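PDB 3DV9: beta-phosphoglucomutase from Bacteroides vulgatus, which probably interconverts beta-glucose 1-phosphate and glucose 6-phosphate as a magnesium-dependent phosphoglucomutase of the haloacid dehalogenase superfamily. Local coordinates for residues M63-T68 with E189-G194; T205-T210 with E221-L226; M128-S133 with E169-A174; H41-H46 with L56-A61. One frame throughout, in Å; residues are numbered along the deposited sequence.

Contact 1. Residues M63-T68 with E189-G194; sequences MHEGRT and ENAPLG. With MG (magnesium ion), chain B.
The guanidinium of Arg67 has Leu193 over one face, CD1 standing 3.6 Å from NE, while the ring of His64 meets it at the edge and close to its plane. There Arg67 NE donates to His64 ND1 at 3.0 Å, which helps to set the rotation of the guanidinium. The second pair of flat groups, the Glu65 carboxylate and the Asn190 amide, is turned 59° apart. Asn190 ND2 donates to Glu65 OE2 at 2.8 Å, reaching its syn side a little out of the carboxylate plane with a bent N-H...O angle of 144°. Glu65 arrives with CG anti to the backbone N (chi1 180°) and an extended chain, and its CD rests on Ala191 CB at 3.6 Å. Water 1 joins the backbones: it donates to the O atoms of Met63 and Glu65 and accepts from Leu193 N. One magnesium ion ties both segments, bound by Glu65 OE2 at 2.1 Å and Asn190 OD1 at 2.3 Å. Water 2, a further ligand, donates to Glu189 OE1. Asp29 OD2 and Asp31 O complete the protein ligands of this metal centre, at the strand ends of a HAD-type Rossmann-like domain.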
loop_
_atom_site.group_PDB
_atom_site.type_symbol
_atom_site.label_atom_id
_atom_site.label_comp_id
_atom_site.label_asym_id
_atom_site.label_seq_id
_atom_site.Cartn_x
_atom_site.Cartn_y
_atom_site.Cartn_z
HETATM N N MSE A 63 9.630 8.050 1.824
HETATM C CA MSE A 63 9.808 7.313 3.080
HETATM C C MSE A 63 8.528 7.280 3.917
HETATM O O MSE A 63 8.224 6.232 4.521
HETATM C CB MSE A 63 10.970 7.895 3.884
HETATM C CG MSE A 63 12.331 7.596 3.202
HETATM SE SE MSE A 63 12.778 5.720 3.198
HETATM C CE MSE A 63 12.613 5.327 5.098
ATOM N N HIS A 64 7.780 8.389 3.898
ATOM C CA HIS A 64 6.495 8.531 4.618
ATOM C C HIS A 64 5.256 8.049 3.825
ATOM O O HIS A 64 4.122 8.167 4.310
ATOM C CB HIS A 64 6.277 9.967 5.123
ATOM C CG HIS A 64 7.289 10.401 6.136
ATOM N ND1 HIS A 64 7.535 9.688 7.290
ATOM C CD2 HIS A 64 8.137 11.456 6.157
ATOM C CE1 HIS A 64 8.501 10.279 7.969
ATOM N NE2 HIS A 64 8.868 11.367 7.314
ATOM N N GLU A 65 5.474 7.458 2.641
ATOM C CA GLU A 65 4.373 6.912 1.841
ATOM C C GLU A 65 3.465 6.005 2.684
ATOM O O GLU A 65 3.930 5.076 3.324
ATOM C CB GLU A 65 4.911 6.132 0.633
ATOM C CG GLU A 65 3.790 5.552 -0.214
ATOM C CD GLU A 65 4.294 4.945 -1.517
ATOM O OE1 GLU A 65 5.460 5.191 -1.920
ATOM O OE2 GLU A 65 3.504 4.213 -2.097
ATOM N N GLY A 66 2.154 6.281 2.673
ATOM C CA GLY A 66 1.198 5.553 3.487
ATOM C C GLY A 66 0.798 6.173 4.809
ATOM O O GLY A 66 -0.240 5.824 5.380
ATOM N N ARG A 67 1.630 7.061 5.329
ATOM C CA ARG A 67 1.422 7.656 6.654
ATOM C C ARG A 67 0.274 8.677 6.539
ATOM O O ARG A 67 0.149 9.342 5.508
ATOM C CB ARG A 67 2.724 8.365 7.034
ATOM C CG ARG A 67 2.933 8.611 8.490
ATOM C CD ARG A 67 4.250 9.322 8.707
ATOM N NE ARG A 67 5.374 8.432 9.028
ATOM C CZ ARG A 67 5.409 7.608 10.075
ATOM N NH1 ARG A 67 4.373 7.516 10.896
ATOM N NH2 ARG A 67 6.474 6.858 10.292
ATOM N N THR A 68 -0.540 8.844 7.579
ATOM C CA THR A 68 -1.536 9.915 7.538
ATOM C C THR A 68 -0.848 11.271 7.373
ATOM O O THR A 68 0.256 11.499 7.905
ATOM C CB THR A 68 -2.420 9.966 8.806
ATOM O OG1 THR A 68 -1.676 10.553 9.889
ATOM C CG2 THR A 68 -2.904 8.574 9.178
ATOM N N GLU A 189 2.322 -4.491 -1.434
ATOM C CA GLU A 189 2.767 -3.184 -0.958
ATOM C C GLU A 189 4.018 -2.700 -1.697
ATOM O O GLU A 189 4.830 -3.529 -2.152
ATOM C CB GLU A 189 3.019 -3.250 0.552
ATOM C CG GLU A 189 1.775 -2.789 1.303
ATOM C CD GLU A 189 1.597 -1.221 1.284
ATOM O OE1 GLU A 189 2.375 -0.495 0.589
ATOM O OE2 GLU A 189 0.663 -0.719 1.958
ATOM N N ASN A 190 4.221 -1.372 -1.733
ATOM C CA ASN A 190 5.430 -0.843 -2.420
ATOM C C ASN A 190 6.270 0.077 -1.527
ATOM O O ASN A 190 7.300 0.559 -1.985
ATOM C CB ASN A 190 5.036 -0.055 -3.681
ATOM C CG ASN A 190 4.291 1.229 -3.333
ATOM O OD1 ASN A 190 3.365 1.206 -2.531
ATOM N ND2 ASN A 190 4.751 2.345 -3.841
ATOM N N ALA A 191 5.829 0.318 -0.288
ATOM C CA ALA A 191 6.508 1.298 0.572
ATOM C C ALA A 191 6.876 0.679 1.928
ATOM O O ALA A 191 6.195 -0.217 2.379
ATOM C CB ALA A 191 5.617 2.486 0.791
ATOM N N PRO A 192 7.952 1.172 2.561
ATOM C CA PRO A 192 8.387 0.526 3.791
ATOM C C PRO A 192 7.297 0.572 4.863
ATOM O O PRO A 192 7.103 -0.404 5.566
ATOM C CB PRO A 192 9.607 1.363 4.243
ATOM C CG PRO A 192 9.532 2.613 3.474
ATOM C CD PRO A 192 8.871 2.246 2.158
ATOM N N LEU A 193 6.611 1.696 5.040
ATOM C CA LEU A 193 5.609 1.754 6.138
ATOM C C LEU A 193 4.382 0.872 5.847
ATOM O O LEU A 193 3.777 0.316 6.768
ATOM C CB LEU A 193 5.142 3.182 6.394
ATOM C CG LEU A 193 6.227 4.147 6.892
ATOM C CD1 LEU A 193 5.672 5.551 6.923
ATOM C CD2 LEU A 193 6.769 3.735 8.243
ATOM N N GLY A 194 4.086 0.696 4.557
ATOM C CA GLY A 194 3.024 -0.224 4.077
ATOM C C GLY A 194 3.393 -1.683 4.352
ATOM O O GLY A 194 2.577 -2.447 4.865
HETATM MG MG MG B . 1.964 2.850 -1.797
HETATM O O HOH W 1 6.637 4.192 3.562
HETATM O O HOH W 2 2.334 2.093 0.450
HETATM O O HOH W 3 0.796 4.017 -0.491
#

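Contact 2. Residues T205-T210 with E221-L226; sequences TIAVNT and EGANLL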
loop_
_atom_site.group_PDB
_atom_site.type_symbol
_atom_site.label_atom_id
_atom_site.label_comp_id
_atom_site.label_asym_id
_atom_site.label_seq_id
_atom_site.Cartn_x
_atom_site.Cartn_y
_atom_site.Cartn_z
ATOM N N THR A 205 3.171 -10.818 3.202
ATOM C CA THR A 205 3.321 -9.480 2.637
ATOM C C THR A 205 4.316 -9.492 1.497
ATOM O O THR A 205 5.479 -9.912 1.679
ATOM C CB THR A 205 3.635 -8.395 3.747
ATOM O OG1 THR A 205 2.496 -8.273 4.616
ATOM C CG2 THR A 205 3.941 -6.999 3.109
ATOM N N ILE A 206 3.873 -9.022 0.327
ATOM C CA ILE A 206 4.726 -8.983 -0.865
ATOM C C ILE A 206 5.072 -7.539 -1.176
ATOM O O ILE A 206 4.181 -6.669 -1.383
ATOM C CB ILE A 206 4.039 -9.675 -2.090
ATOM C CG1 ILE A 206 3.834 -11.172 -1.845
ATOM C CG2 ILE A 206 4.826 -9.363 -3.430
ATOM C CD1 ILE A 206 2.823 -11.757 -2.830
ATOM N N ALA A 207 6.376 -7.240 -1.224
ATOM C CA ALA A 207 6.817 -5.919 -1.653
ATOM C C ALA A 207 7.024 -5.903 -3.169
ATOM O O ALA A 207 7.539 -6.844 -3.751
ATOM C CB ALA A 207 8.134 -5.492 -0.987
ATOM N N VAL A 208 6.613 -4.807 -3.776
ATOM C CA VAL A 208 6.872 -4.580 -5.207
ATOM C C VAL A 208 7.492 -3.199 -5.260
ATOM O O VAL A 208 6.838 -2.179 -4.928
ATOM C CB VAL A 208 5.540 -4.613 -6.046
ATOM C CG1 VAL A 208 5.836 -4.361 -7.542
ATOM C CG2 VAL A 208 4.715 -5.921 -5.833
ATOM N N ASN A 209 8.766 -3.152 -5.635
ATOM C CA ASN A 209 9.512 -1.892 -5.569
ATOM C C ASN A 209 9.272 -1.058 -6.827
ATOM O O ASN A 209 9.940 -1.258 -7.827
ATOM C CB ASN A 209 11.017 -2.109 -5.316
ATOM C CG ASN A 209 11.700 -0.825 -4.929
ATOM O OD1 ASN A 209 11.085 0.242 -5.023
ATOM N ND2 ASN A 209 12.949 -0.903 -4.481
ATOM N N THR A 210 8.363 -0.080 -6.756
ATOM C CA THR A 210 8.020 0.665 -7.951
ATOM C C THR A 210 8.553 2.070 -7.859
ATOM O O THR A 210 8.223 2.925 -8.694
ATOM C CB THR A 210 6.482 0.752 -8.104
ATOM O OG1 THR A 210 5.950 1.458 -6.970
ATOM C CG2 THR A 210 5.855 -0.654 -8.199
ATOM N N GLU A 221 11.658 -4.277 6.463
ATOM C CA GLU A 221 10.382 -4.213 7.148
ATOM C C GLU A 221 9.682 -5.583 7.207
ATOM O O GLU A 221 8.529 -5.676 7.663
ATOM C CB GLU A 221 9.495 -3.131 6.505
ATOM C CG GLU A 221 10.079 -1.723 6.636
ATOM C CD GLU A 221 10.367 -1.317 8.081
ATOM O OE1 GLU A 221 9.676 -1.808 9.010
ATOM O OE2 GLU A 221 11.298 -0.501 8.268
ATOM N N GLY A 222 10.384 -6.621 6.742
ATOM C CA GLY A 222 9.940 -8.024 6.888
ATOM C C GLY A 222 9.107 -8.530 5.705
ATOM O O GLY A 222 8.385 -9.483 5.846
ATOM N N ALA A 223 9.246 -7.937 4.516
ATOM C CA ALA A 223 8.477 -8.426 3.340
ATOM C C ALA A 223 8.799 -9.894 3.153
ATOM O O ALA A 223 9.988 -10.318 3.230
ATOM C CB ALA A 223 8.881 -7.687 2.058
ATOM N N ASN A 224 7.771 -10.673 2.892
ATOM C CA ASN A 224 7.980 -12.119 2.711
ATOM C C ASN A 224 8.553 -12.466 1.349
ATOM O O ASN A 224 9.285 -13.452 1.198
ATOM C CB ASN A 224 6.716 -12.910 2.998
ATOM C CG ASN A 224 6.222 -12.681 4.411
ATOM O OD1 ASN A 224 5.405 -11.794 4.650
ATOM N ND2 ASN A 224 6.762 -13.446 5.370
ATOM N N LEU A 225 8.210 -11.657 0.357
ATOM C CA LEU A 225 8.770 -11.749 -0.977
ATOM C C LEU A 225 8.896 -10.335 -1.543
ATOM O O LEU A 225 8.189 -9.391 -1.120
ATOM C CB LEU A 225 7.863 -12.582 -1.893
ATOM C CG LEU A 225 7.769 -14.104 -1.789
ATOM C CD1 LEU A 225 6.708 -14.609 -2.787
ATOM C CD2 LEU A 225 9.134 -14.743 -2.057
ATOM N N LEU A 226 9.795 -10.169 -2.510
ATOM C CA LEU A 226 9.960 -8.885 -3.173
ATOM C C LEU A 226 9.993 -9.102 -4.678
ATOM O O LEU A 226 10.738 -9.980 -5.178
ATOM C CB LEU A 226 11.265 -8.167 -2.735
ATOM C CG LEU A 226 11.395 -6.731 -3.297
ATOM C CD1 LEU A 226 12.065 -5.842 -2.264
ATOM C CD2 LEU A 226 12.173 -6.809 -4.587
#
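Ala207 CB and Ala223 CB meet at 3.8 Å, and Leu226 adds its CD1 to the Ala207 methyl CB at 4.1 Å, forming the apolar centre on one side of the sheet. Leu226 CG lies anti to the backbone N (chi1 -174°), and this places its branch beside Ala207 CB and the carbonyl oxygen of that residue. Helix 215-219 covers this side through Leu218 and Leu219. On the other side Ile206 CG1 approaches Leu225 CB at 4.3 Å, and both side chains touch Leu240 of helix 230-244.

Outward from these layers, the bridges Ile206-Leu225 and Ala207-Leu226 are parallel, with CA-CA distances of 4.9 and 4.6 Å. Ala207 N donates to Leu225 O at 2.8 Å, Leu226 CA makes a CA-H...O contact to Ala207 O, and backbone bonding of Ala207 and Asn209 with Phe227 continues the ladder. The polar edge is at Thr205, whose backbone is gripped twice by Asn224. Thr205 O accepts from Asn224 N at 2.7 Å; Thr205 N gives a nearly straight bond (168°) to Asn224 OD1 at 2.8 Å, with the donor tilted 27° from the plane of the amide carbonyl. Were Asn224 a leucine, Thr205 N would probably lose its side-chain acceptor, and only the backbone half of this double grip could remain. Thr205 OG1 bonds to Ile203 O. Strand 204-208, helix 215-219 and strand 225-227 thus make a beta-alpha-beta unit, the parallel crossover that ends the Rossmann-like sheet at its outermost strand 225-227.

Contact 3. Residues M128-S133 with E169-A174; sequences MVVTGS and EPYLMA. With PO4 (phosphate ion), chain C.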
loop_
_atom_site.group_PDB
_atom_site.type_symbol
_atom_site.label_atom_id
_atom_site.label_comp_id
_atom_site.label_asym_id
_atom_site.label_seq_id
_atom_site.Cartn_x
_atom_site.Cartn_y
_atom_site.Cartn_z
HETATM N N MSE A 128 -9.037 -6.473 -2.952
HETATM C CA MSE A 128 -9.450 -5.344 -2.104
HETATM C C MSE A 128 -8.418 -4.247 -2.279
HETATM O O MSE A 128 -7.256 -4.529 -2.602
HETATM C CB MSE A 128 -9.549 -5.748 -0.613
HETATM C CG MSE A 128 -10.449 -6.980 -0.360
HETATM SE SE MSE A 128 -10.682 -7.291 1.564
HETATM C CE MSE A 128 -11.578 -5.611 2.003
ATOM N N VAL A 129 -8.848 -3.017 -2.063
ATOM C CA VAL A 129 -7.922 -1.858 -2.049
ATOM C C VAL A 129 -7.785 -1.362 -0.631
ATOM O O VAL A 129 -8.789 -1.226 0.070
ATOM C CB VAL A 129 -8.411 -0.700 -2.937
ATOM C CG1 VAL A 129 -7.380 0.444 -2.905
ATOM C CG2 VAL A 129 -8.610 -1.166 -4.315
ATOM N N VAL A 130 -6.538 -1.094 -0.209
ATOM C CA VAL A 130 -6.235 -0.571 1.136
ATOM C C VAL A 130 -5.294 0.638 1.041
ATOM O O VAL A 130 -4.100 0.490 0.729
ATOM C CB VAL A 130 -5.576 -1.630 2.015
ATOM C CG1 VAL A 130 -5.290 -1.033 3.428
ATOM C CG2 VAL A 130 -6.419 -2.907 2.063
ATOM N N THR A 131 -5.813 1.825 1.324
ATOM C CA THR A 131 -5.039 3.041 1.019
ATOM C C THR A 131 -5.104 4.031 2.147
ATOM O O THR A 131 -6.127 4.131 2.826
ATOM C CB THR A 131 -5.467 3.667 -0.340
ATOM O OG1 THR A 131 -4.668 4.826 -0.605
ATOM C CG2 THR A 131 -6.945 4.051 -0.320
ATOM N N GLY A 132 -3.960 4.678 2.377
ATOM C CA GLY A 132 -3.836 5.770 3.322
ATOM C C GLY A 132 -4.254 7.043 2.630
ATOM O O GLY A 132 -4.217 8.121 3.228
ATOM N N SER A 133 -4.656 6.907 1.363
ATOM C CA SER A 133 -5.089 8.050 0.564
ATOM C C SER A 133 -6.470 8.504 1.005
ATOM O O SER A 133 -7.319 7.680 1.357
ATOM C CB SER A 133 -5.123 7.703 -0.928
ATOM O OG SER A 133 -4.984 8.862 -1.728
ATOM N N GLU A 169 -3.759 -1.369 11.410
ATOM C CA GLU A 169 -5.217 -1.093 11.327
ATOM C C GLU A 169 -5.857 -1.182 9.930
ATOM O O GLU A 169 -6.852 -1.862 9.784
ATOM C CB GLU A 169 -5.613 0.216 12.060
ATOM C CG GLU A 169 -7.133 0.475 12.154
ATOM C CD GLU A 169 -7.853 -0.550 13.029
ATOM O OE1 GLU A 169 -7.177 -1.357 13.712
ATOM O OE2 GLU A 169 -9.099 -0.565 13.006
ATOM N N PRO A 170 -5.296 -0.502 8.915
ATOM C CA PRO A 170 -5.914 -0.570 7.578
ATOM C C PRO A 170 -6.074 -2.028 7.072
ATOM O O PRO A 170 -7.117 -2.396 6.456
ATOM C CB PRO A 170 -4.917 0.222 6.689
ATOM C CG PRO A 170 -4.204 1.091 7.594
ATOM C CD PRO A 170 -4.113 0.397 8.924
ATOM N N TYR A 171 -5.032 -2.836 7.247
ATOM C CA TYR A 171 -5.069 -4.234 6.803
ATOM C C TYR A 171 -5.964 -5.099 7.681
ATOM O O TYR A 171 -6.690 -5.943 7.188
ATOM C CB TYR A 171 -3.644 -4.812 6.662
ATOM C CG TYR A 171 -2.980 -4.200 5.470
ATOM C CD1 TYR A 171 -3.483 -4.428 4.183
ATOM C CD2 TYR A 171 -1.880 -3.340 5.610
ATOM C CE1 TYR A 171 -2.912 -3.814 3.061
ATOM C CE2 TYR A 171 -1.271 -2.734 4.442
ATOM C CZ TYR A 171 -1.818 -2.984 3.206
ATOM O OH TYR A 171 -1.307 -2.413 2.080
ATOM N N LEU A 172 -5.921 -4.886 8.988
ATOM C CA LEU A 172 -6.852 -5.589 9.877
ATOM C C LEU A 172 -8.304 -5.281 9.506
ATOM O O LEU A 172 -9.197 -6.175 9.572
ATOM C CB LEU A 172 -6.565 -5.211 11.335
ATOM C CG LEU A 172 -5.210 -5.669 11.908
ATOM C CD1 LEU A 172 -4.902 -4.986 13.254
ATOM C CD2 LEU A 172 -5.079 -7.186 11.962
HETATM N N MSE A 173 -8.558 -4.014 9.152
HETATM C CA MSE A 173 -9.932 -3.574 8.785
HETATM C C MSE A 173 -10.323 -4.257 7.473
HETATM O O MSE A 173 -11.485 -4.672 7.292
HETATM C CB MSE A 173 -10.031 -2.065 8.655
HETATM C CG MSE A 173 -11.418 -1.541 8.186
HETATM SE SE MSE A 173 -12.769 -1.977 9.536
HETATM C CE MSE A 173 -12.209 -0.584 10.825
ATOM N N ALA A 174 -9.346 -4.368 6.569
ATOM C CA ALA A 174 -9.571 -5.112 5.311
ATOM C C ALA A 174 -9.993 -6.565 5.598
ATOM O O ALA A 174 -10.958 -7.026 5.022
ATOM C CB ALA A 174 -8.352 -5.087 4.387
HETATM P P PO4 C . -0.806 4.389 -0.345
HETATM O O1 PO4 C . -1.948 3.827 -1.168
HETATM O O2 PO4 C . 0.522 4.076 -0.976
HETATM O O3 PO4 C . -0.842 3.825 1.078
HETATM O O4 PO4 C . -0.918 5.900 -0.192
#
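Pro170, in the first turn of helix 169-178, sets its CB against Val130 CG1 at 3.5 Å, the two side chains crossing at about a right angle. Tyr171 follows with a ring face: Val130 CG1 lies over it in a CH-pi contact, 4.0 Å from the ring centroid and 22° off the normal, displaced toward the rim. The valine's CB also reaches Tyr171 CE1 at 3.6 Å. With CG1 anti to the backbone N (chi1 -179°), Val130 splits its two methyls between partners, CG1 going to Pro170 and Tyr171 and CG2 to Ala174. One turn after Pro170, Ala174 CB receives Val130 CG2 at 3.7 Å. The selenomethionine Met128 bends at chi3 to bring CE within 4.0 Å of Ala174 CB and 3.4 Å of Ala174 O.

The axes of strand 128-130 and helix 169-174 lie 9.1 Å apart, their directions at 158° and so nearly antiparallel. Polar groups are directed elsewhere: Tyr171 OH bonds to Glu189, and beyond the strand Gly132 N makes a weak bond to phosphate O3. No hydrogen bond crosses between the two segments, and all five touching residues are buried; the chemistry therefore implies adhesion by shape and apolar contact.

Contact 4. Residues H41-H46 with L56-A61; sequences HAESWH and LSREEA. With EDO (1,2-ethanediol), chain D.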
loop_
_atom_site.group_PDB
_atom_site.type_symbol
_atom_site.label_atom_id
_atom_site.label_comp_id
_atom_site.label_asym_id
_atom_site.label_seq_id
_atom_site.Cartn_x
_atom_site.Cartn_y
_atom_site.Cartn_z
ATOM N N HIS A 41 2.308 12.732 -5.843
ATOM C CA HIS A 41 2.133 12.875 -4.384
ATOM C C HIS A 41 3.414 13.454 -3.730
ATOM O O HIS A 41 3.356 14.376 -2.933
ATOM C CB HIS A 41 1.818 11.530 -3.717
ATOM C CG HIS A 41 0.406 11.058 -3.876
ATOM N ND1 HIS A 41 -0.668 11.689 -3.277
ATOM C CD2 HIS A 41 -0.096 9.959 -4.484
ATOM C CE1 HIS A 41 -1.778 11.029 -3.567
ATOM N NE2 HIS A 41 -1.457 9.964 -4.283
ATOM N N ALA A 42 4.570 12.879 -4.045
ATOM C CA ALA A 42 5.857 13.365 -3.479
ATOM C C ALA A 42 6.181 14.830 -3.790
ATOM O O ALA A 42 6.578 15.601 -2.887
ATOM C CB ALA A 42 7.021 12.432 -3.933
ATOM N N GLU A 43 6.061 15.204 -5.062
ATOM C CA GLU A 43 6.238 16.599 -5.477
ATOM C C GLU A 43 5.227 17.546 -4.809
ATOM O O GLU A 43 5.632 18.612 -4.329
ATOM C CB GLU A 43 6.195 16.719 -7.006
ATOM C CG GLU A 43 6.433 18.155 -7.550
ATOM C CD GLU A 43 7.804 18.705 -7.192
ATOM O OE1 GLU A 43 8.645 17.947 -6.683
ATOM O OE2 GLU A 43 8.064 19.897 -7.426
ATOM N N SER A 44 3.948 17.157 -4.765
ATOM C CA SER A 44 2.898 17.960 -4.110
ATOM C C SER A 44 3.163 18.144 -2.632
ATOM O O SER A 44 3.019 19.253 -2.095
ATOM C CB SER A 44 1.513 17.342 -4.296
ATOM O OG SER A 44 1.196 17.285 -5.671
ATOM N N TRP A 45 3.541 17.065 -1.956
ATOM C CA TRP A 45 3.842 17.177 -0.532
ATOM C C TRP A 45 5.040 18.106 -0.353
ATOM O O TRP A 45 5.014 18.991 0.512
ATOM C CB TRP A 45 4.179 15.834 0.088
ATOM C CG TRP A 45 3.018 15.141 0.664
ATOM C CD1 TRP A 45 2.424 13.987 0.193
ATOM C CD2 TRP A 45 2.270 15.533 1.820
ATOM N NE1 TRP A 45 1.376 13.633 1.004
ATOM C CE2 TRP A 45 1.259 14.563 2.011
ATOM C CE3 TRP A 45 2.367 16.605 2.725
ATOM C CZ2 TRP A 45 0.330 14.644 3.066
ATOM C CZ3 TRP A 45 1.470 16.669 3.777
ATOM C CH2 TRP A 45 0.453 15.705 3.933
ATOM N N HIS A 46 6.082 17.899 -1.161
ATOM C CA HIS A 46 7.312 18.674 -1.021
ATOM C C HIS A 46 7.038 20.183 -1.191
ATOM O O HIS A 46 7.470 21.028 -0.369
ATOM C CB HIS A 46 8.350 18.232 -2.050
ATOM C CG HIS A 46 9.484 19.195 -2.159
ATOM N ND1 HIS A 46 10.381 19.397 -1.134
ATOM C CD2 HIS A 46 9.830 20.052 -3.142
ATOM C CE1 HIS A 46 11.249 20.324 -1.495
ATOM N NE2 HIS A 46 10.924 20.751 -2.699
ATOM N N LEU A 56 10.218 19.242 3.665
ATOM C CA LEU A 56 10.002 17.816 3.380
ATOM C C LEU A 56 10.444 17.550 1.940
ATOM O O LEU A 56 9.829 18.039 0.991
ATOM C CB LEU A 56 8.524 17.440 3.593
ATOM C CG LEU A 56 8.094 15.976 3.376
ATOM C CD1 LEU A 56 8.598 15.014 4.485
ATOM C CD2 LEU A 56 6.555 15.852 3.244
ATOM N N SER A 57 11.541 16.818 1.780
ATOM C CA SER A 57 12.046 16.504 0.430
ATOM C C SER A 57 11.156 15.440 -0.210
ATOM O O SER A 57 10.458 14.690 0.494
ATOM C CB SER A 57 13.491 16.002 0.469
ATOM O OG SER A 57 13.527 14.651 0.917
ATOM N N ARG A 58 11.209 15.370 -1.539
ATOM C CA ARG A 58 10.511 14.333 -2.318
ATOM C C ARG A 58 10.857 12.942 -1.824
ATOM O O ARG A 58 9.973 12.098 -1.710
ATOM C CB ARG A 58 10.852 14.431 -3.810
ATOM C CG ARG A 58 10.195 15.615 -4.505
ATOM C CD ARG A 58 11.030 16.028 -5.729
ATOM N NE ARG A 58 10.641 17.367 -6.169
ATOM C CZ ARG A 58 11.345 18.485 -5.983
ATOM N NH1 ARG A 58 12.531 18.461 -5.378
ATOM N NH2 ARG A 58 10.853 19.634 -6.413
ATOM N N GLU A 59 12.138 12.705 -1.523
ATOM C CA GLU A 59 12.589 11.411 -1.015
ATOM C C GLU A 59 12.030 11.105 0.370
ATOM O O GLU A 59 11.607 9.992 0.626
ATOM C CB GLU A 59 14.101 11.366 -0.957
ATOM C CG GLU A 59 14.703 11.235 -2.343
ATOM C CD GLU A 59 14.907 12.573 -3.030
ATOM O OE1 GLU A 59 14.761 13.649 -2.387
ATOM O OE2 GLU A 59 15.248 12.536 -4.235
ATOM N N GLU A 60 12.011 12.095 1.258
ATOM C CA GLU A 60 11.398 11.852 2.551
ATOM C C GLU A 60 9.884 11.595 2.414
ATOM O O GLU A 60 9.337 10.767 3.158
ATOM C CB GLU A 60 11.722 12.942 3.574
ATOM C CG GLU A 60 11.472 12.462 5.008
ATOM C CD GLU A 60 11.466 13.590 6.020
ATOM O OE1 GLU A 60 11.080 13.347 7.185
ATOM O OE2 GLU A 60 11.828 14.714 5.640
ATOM N N ALA A 61 9.223 12.247 1.451
ATOM C CA ALA A 61 7.811 11.922 1.134
ATOM C C ALA A 61 7.621 10.447 0.761
ATOM O O ALA A 61 6.652 9.817 1.160
ATOM C CB ALA A 61 7.243 12.845 0.021
HETATM C C1 EDO D . 11.794 11.701 -6.274
HETATM O O1 EDO D . 12.559 12.906 -6.428
HETATM C C2 EDO D . 12.605 10.428 -6.526
HETATM O O2 EDO D . 13.673 10.621 -7.486
HETATM O O HOH W 4 9.414 21.297 1.583
#
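His46 turns CG anti to its own N (chi1 167°) and rotates the ring to present ND1 to Leu56 O, while Glu43 starts likewise anti but bends at chi2 (62°) to bring its carboxylate beside Arg58. The His46 bond is short, ND1 to Leu56 O at 2.6 Å; the acceptor lies in the imidazole plane, although the donor sits well out of the carbonyl plane. Arg58, extended from CG to NE, crosses the same side chain at a slant: His46 CD2 lies over one face of the guanidinium, 3.5 Å from Arg58 NH2, but the two planes are inclined at 44°, so this is no parallel stack. The guanidinium edge meets the nearly coplanar Glu43 carboxylate in a salt bridge. The sound evidence for that bridge is Arg58 NH2 to the syn lone pair of Glu43 OE2 at 3.0 Å; the placement of OE1 is doubtful because it is modelled too close to Arg58 NE. With an alanine at His46, Leu56 O is likely to lose its imidazole donor and Arg58 the ring carbon that lies over its guanidinium. Water 4 lies 2.8 Å from His46 O and accepts from Leu56 N.

On the inner side, Ala42 CB meets Ala61 CB at 4.0 Å, and Trp45 CB meets Leu56 CD2 at the same separation. Ser57 N-caps helix 58-63, its OG accepting from Glu60 N at 3.0 Å. The contact joins helix 38-51 to helix 58-63; helix 69-81 packs on Trp45 and Leu56, and helix 87-101 lies against Trp45 on the helix 38-51 side.

How the contacts relate
Along the chain, contact 4 comes first; contact 1 then spans from the loop after helix 58-63 to the start of helix 192-200, enclosing contact 3, and contact 2 follows. Contact 1 is the hub: its centre lies 12 to 13 Å from those of the other three, and it touches each. Glu189, on strand 185-189, pairs with strand 204-208 of contact 2 and also links contact 1 to contact 3. His64 CD2 packs on Leu56 CD1 of contact 4. Contacts 2 and 3, with centres 16 Å apart, both reach the same parallel sheet, contact 2 at its edge and contact 3 through strand 126-130, whereas contact 4 lies among helices, its centre about 22 Å from theirs. The magnesium site therefore sits where the helical part meets the sheet.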